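Local coordinates for protein dTDP-4-amino-4,6-dideoxyglucose formyltransferase (PDB 6V2T) that probably transfers a formyl group from a folate cofactor to the amino group of dTDP-4-amino-4,6-dideoxyglucose, on the way to a lipopolysaccharide O-antigen sugar, at residues Q51-D56 against D192-N197. Residues are numbered along the deposited sequence; the frame is centred on the assembly and turned at random.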
ATOM      1  N   GLN B  51      41.047  -0.310 -22.320  1.00 52.53           N
ATOM      2  CA  GLN B  51      41.708   0.048 -23.599  1.00 55.89           C
ATOM      3  C   GLN B  51      41.475  -1.072 -24.614  1.00 52.03           C
ATOM      4  O   GLN B  51      41.076  -0.756 -25.749  1.00 50.80           O
ATOM      5  CB  GLN B  51      43.209   0.282 -23.384  1.00 67.53           C
ATOM      6  CG  GLN B  51      43.731   1.582 -23.976  1.00 74.26           C
ATOM      7  CD  GLN B  51      43.214   2.813 -23.270  1.00 81.66           C
ATOM      8  OE1 GLN B  51      43.184   3.902 -23.840  1.00 88.14           O
ATOM      9  NE2 GLN B  51      42.799   2.654 -22.023  1.00 91.20           N
ATOM     10  N   SER B  52      41.673  -2.337 -24.220  1.00 47.77           N
ATOM     11  CA  SER B  52      41.683  -3.503 -25.147  1.00 49.77           C
ATOM     12  C   SER B  52      40.461  -4.415 -24.931  1.00 49.40           C
ATOM     13  O   SER B  52      40.495  -5.565 -25.446  1.00 44.86           O
ATOM     14  CB  SER B  52      42.958  -4.287 -25.026  1.00 48.40           C
ATOM     15  OG  SER B  52      44.091  -3.435 -24.961  1.00 54.97           O
ATOM     16  N   VAL B  53      39.406  -3.932 -24.259  1.00 46.14           N
ATOM     17  CA  VAL B  53      38.136  -4.710 -24.087  1.00 44.26           C
ATOM     18  C   VAL B  53      36.993  -3.940 -24.749  1.00 44.68           C
ATOM     19  O   VAL B  53      36.806  -2.775 -24.363  1.00 50.26           O
ATOM     20  CB  VAL B  53      37.827  -4.960 -22.604  1.00 41.75           C
ATOM     21  CG1 VAL B  53      36.631  -5.886 -22.440  1.00 40.95           C
ATOM     22  CG2 VAL B  53      39.032  -5.486 -21.843  1.00 42.71           C
ATOM     23  N   THR B  54      36.241  -4.540 -25.678  1.00 46.06           N
ATOM     24  CA  THR B  54      34.951  -3.940 -26.125  1.00 46.87           C
ATOM     25  C   THR B  54      33.750  -4.764 -25.637  1.00 45.57           C
ATOM     26  O   THR B  54      33.724  -6.025 -25.813  1.00 41.46           O
ATOM     27  CB  THR B  54      34.916  -3.653 -27.628  1.00 49.17           C
ATOM     28  OG1 THR B  54      34.824  -4.866 -28.364  1.00 53.16           O
ATOM     29  CG2 THR B  54      36.145  -2.893 -28.073  1.00 46.00           C
ATOM     30  N   PHE B  55      32.787  -4.035 -25.067  1.00 41.85           N
ATOM     31  CA  PHE B  55      31.502  -4.531 -24.519  1.00 38.00           C
ATOM     32  C   PHE B  55      30.379  -4.337 -25.534  1.00 41.91           C
ATOM     33  O   PHE B  55      30.164  -3.201 -25.991  1.00 40.44           O
ATOM     34  CB  PHE B  55      31.190  -3.771 -23.244  1.00 38.01           C
ATOM     35  CG  PHE B  55      32.185  -4.015 -22.151  1.00 41.51           C
ATOM     36  CD1 PHE B  55      32.030  -5.085 -21.294  1.00 38.25           C
ATOM     37  CD2 PHE B  55      33.275  -3.180 -21.982  1.00 40.07           C
ATOM     38  CE1 PHE B  55      32.936  -5.296 -20.277  1.00 38.71           C
ATOM     39  CE2 PHE B  55      34.194  -3.410 -20.967  1.00 39.09           C
ATOM     40  CZ  PHE B  55      34.019  -4.461 -20.118  1.00 40.13           C
ATOM     41  N   ASP B  56      29.722  -5.436 -25.903  1.00 39.45           N
ATOM     42  CA  ASP B  56      28.462  -5.470 -26.688  1.00 39.50           C
ATOM     43  C   ASP B  56      27.311  -5.796 -25.738  1.00 44.39           C
ATOM     44  O   ASP B  56      27.546  -6.538 -24.780  1.00 41.38           O
ATOM     45  CB  ASP B  56      28.522  -6.509 -27.792  1.00 41.03           C
ATOM     46  CG  ASP B  56      29.508  -6.137 -28.876  1.00 41.34           C
ATOM     47  OD1 ASP B  56      29.954  -5.001 -28.858  1.00 40.66           O
ATOM     48  OD2 ASP B  56      29.807  -6.991 -29.702  1.00 42.01           O
ATOM     49  N   ASP B 192      37.754  -6.923 -12.456  1.00 33.69           N
ATOM     50  CA  ASP B 192      38.201  -8.194 -11.839  1.00 35.25           C
ATOM     51  C   ASP B 192      37.537  -9.369 -12.563  1.00 34.63           C
ATOM     52  O   ASP B 192      38.254 -10.327 -12.867  1.00 28.11           O
ATOM     53  CB  ASP B 192      37.874  -8.253 -10.352  1.00 38.38           C
ATOM     54  CG  ASP B 192      38.741  -7.382  -9.468  1.00 39.20           C
ATOM     55  OD1 ASP B 192      39.843  -7.023  -9.902  1.00 38.15           O
ATOM     56  OD2 ASP B 192      38.301  -7.100  -8.336  1.00 42.61           O
ATOM     57  N   LEU B 193      36.234  -9.280 -12.830  1.00 35.98           N
ATOM     58  CA  LEU B 193      35.441 -10.335 -13.521  1.00 36.24           C
ATOM     59  C   LEU B 193      35.980 -10.528 -14.925  1.00 32.68           C
ATOM     60  O   LEU B 193      36.234 -11.683 -15.369  1.00 30.50           O
ATOM     61  CB  LEU B 193      33.972  -9.906 -13.644  1.00 39.38           C
ATOM     62  CG  LEU B 193      33.175  -9.925 -12.356  1.00 46.78           C
ATOM     63  CD1 LEU B 193      31.721  -9.524 -12.629  1.00 45.23           C
ATOM     64  CD2 LEU B 193      33.282 -11.300 -11.700  1.00 46.55           C
ATOM     65  N   VAL B 194      36.105  -9.417 -15.635  1.00 32.04           N
ATOM     66  CA  VAL B 194      36.598  -9.428 -17.028  1.00 32.66           C
ATOM     67  C   VAL B 194      37.984 -10.086 -17.087  1.00 30.54           C
ATOM     68  O   VAL B 194      38.162 -10.879 -18.012  1.00 31.50           O
ATOM     69  CB  VAL B 194      36.615  -8.011 -17.632  1.00 34.38           C
ATOM     70  CG1 VAL B 194      37.258  -8.029 -18.999  1.00 32.78           C
ATOM     71  CG2 VAL B 194      35.224  -7.397 -17.683  1.00 36.48           C
ATOM     72  N   PHE B 195      38.906  -9.783 -16.153  1.00 33.50           N
ATOM     73  CA  PHE B 195      40.352 -10.165 -16.239  1.00 36.08           C
ATOM     74  C   PHE B 195      40.655 -11.385 -15.352  1.00 30.83           C
ATOM     75  O   PHE B 195      41.839 -11.693 -15.150  1.00 32.77           O
ATOM     76  CB  PHE B 195      41.251  -8.970 -15.875  1.00 34.87           C
ATOM     77  CG  PHE B 195      41.091  -7.805 -16.815  1.00 35.00           C
ATOM     78  CD1 PHE B 195      41.087  -8.000 -18.184  1.00 32.83           C
ATOM     79  CD2 PHE B 195      40.890  -6.520 -16.326  1.00 39.99           C
ATOM     80  CE1 PHE B 195      40.913  -6.936 -19.060  1.00 38.06           C
ATOM     81  CE2 PHE B 195      40.682  -5.463 -17.198  1.00 36.49           C
ATOM     82  CZ  PHE B 195      40.712  -5.664 -18.559  1.00 37.58           C
ATOM     83  N   ALA B 196      39.605 -12.050 -14.851  1.00 35.40           N
ATOM     84  CA  ALA B 196      39.653 -13.275 -14.022  1.00 33.51           C
ATOM     85  C   ALA B 196      40.540 -13.070 -12.798  1.00 36.54           C
ATOM     86  O   ALA B 196      41.223 -14.022 -12.354  1.00 31.14           O
ATOM     87  CB  ALA B 196      40.105 -14.448 -14.837  1.00 34.39           C
ATOM     88  N   ASN B 197      40.487 -11.873 -12.229  1.00 34.42           N
ATOM     89  CA  ASN B 197      41.142 -11.589 -10.940  1.00 36.07           C
ATOM     90  C   ASN B 197      40.167 -11.991  -9.836  1.00 35.22           C
ATOM     91  O   ASN B 197      39.553 -11.095  -9.225  1.00 35.22           O
ATOM     92  CB  ASN B 197      41.573 -10.131 -10.864  1.00 36.52           C
ATOM     93  CG  ASN B 197      42.386  -9.870  -9.629  1.00 38.53           C
ATOM     94  OD1 ASN B 197      42.918 -10.803  -9.032  1.00 36.07           O
ATOM     95  ND2 ASN B 197      42.421  -8.610  -9.216  1.00 37.55           N
TER
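The Phe55 ring meets Val194 at its edge: CG2 of Val194 lies near the ring plane, 4.0 Å from Phe55 CZ and equally close to CE1. The second ring of the contact, that of Phe195, takes on one face a methyl of the preceding residue, Val194 CG1, 3.8 Å above the plane and off-centre, near the ring's border. Across the contact the same ring is approached obliquely by Val53, whose CG2 is 3.7 Å from Phe195 CE1 and as near to CZ. Val53 and Val194 pass alongside one another, pointing opposite ways, CG1 to CG1 at 4.1 Å. In Val194 the torsion (chi1 174°) sets CG1 anti to the backbone N, where it touches both Val53 CG1 and a face of the Phe195 ring, and turns CG2 to Phe55. The contact joins the start of strand 53-60, in the parallel part of the Rossmann-like sheet of the formyltransferase domain, to the C-terminal end of helix 171-194, which packs on that sheet. Strand 24-30 pairs with strand 53-60, its Val26 touching both Val53 and Phe55, while Phe50 meets the Phe55 ring edge-to-face. No hydrogen bond crosses between the segments; their meeting is wholly apolar. The helix gives out at Phe195 in a Schellman motif: Asn197 N bonds to Asp192 O at 2.8 Å. Ala196, left-handed, adds a weak bond from its N to Leu193 O. Asn197 ND2 reaches Asp192 OD1 at 3.1 Å from above the carboxylate plane, tilted from its own amide plane. Arg113 takes the carbonyl oxygens of Leu193 and Val194 with its two terminal nitrogens.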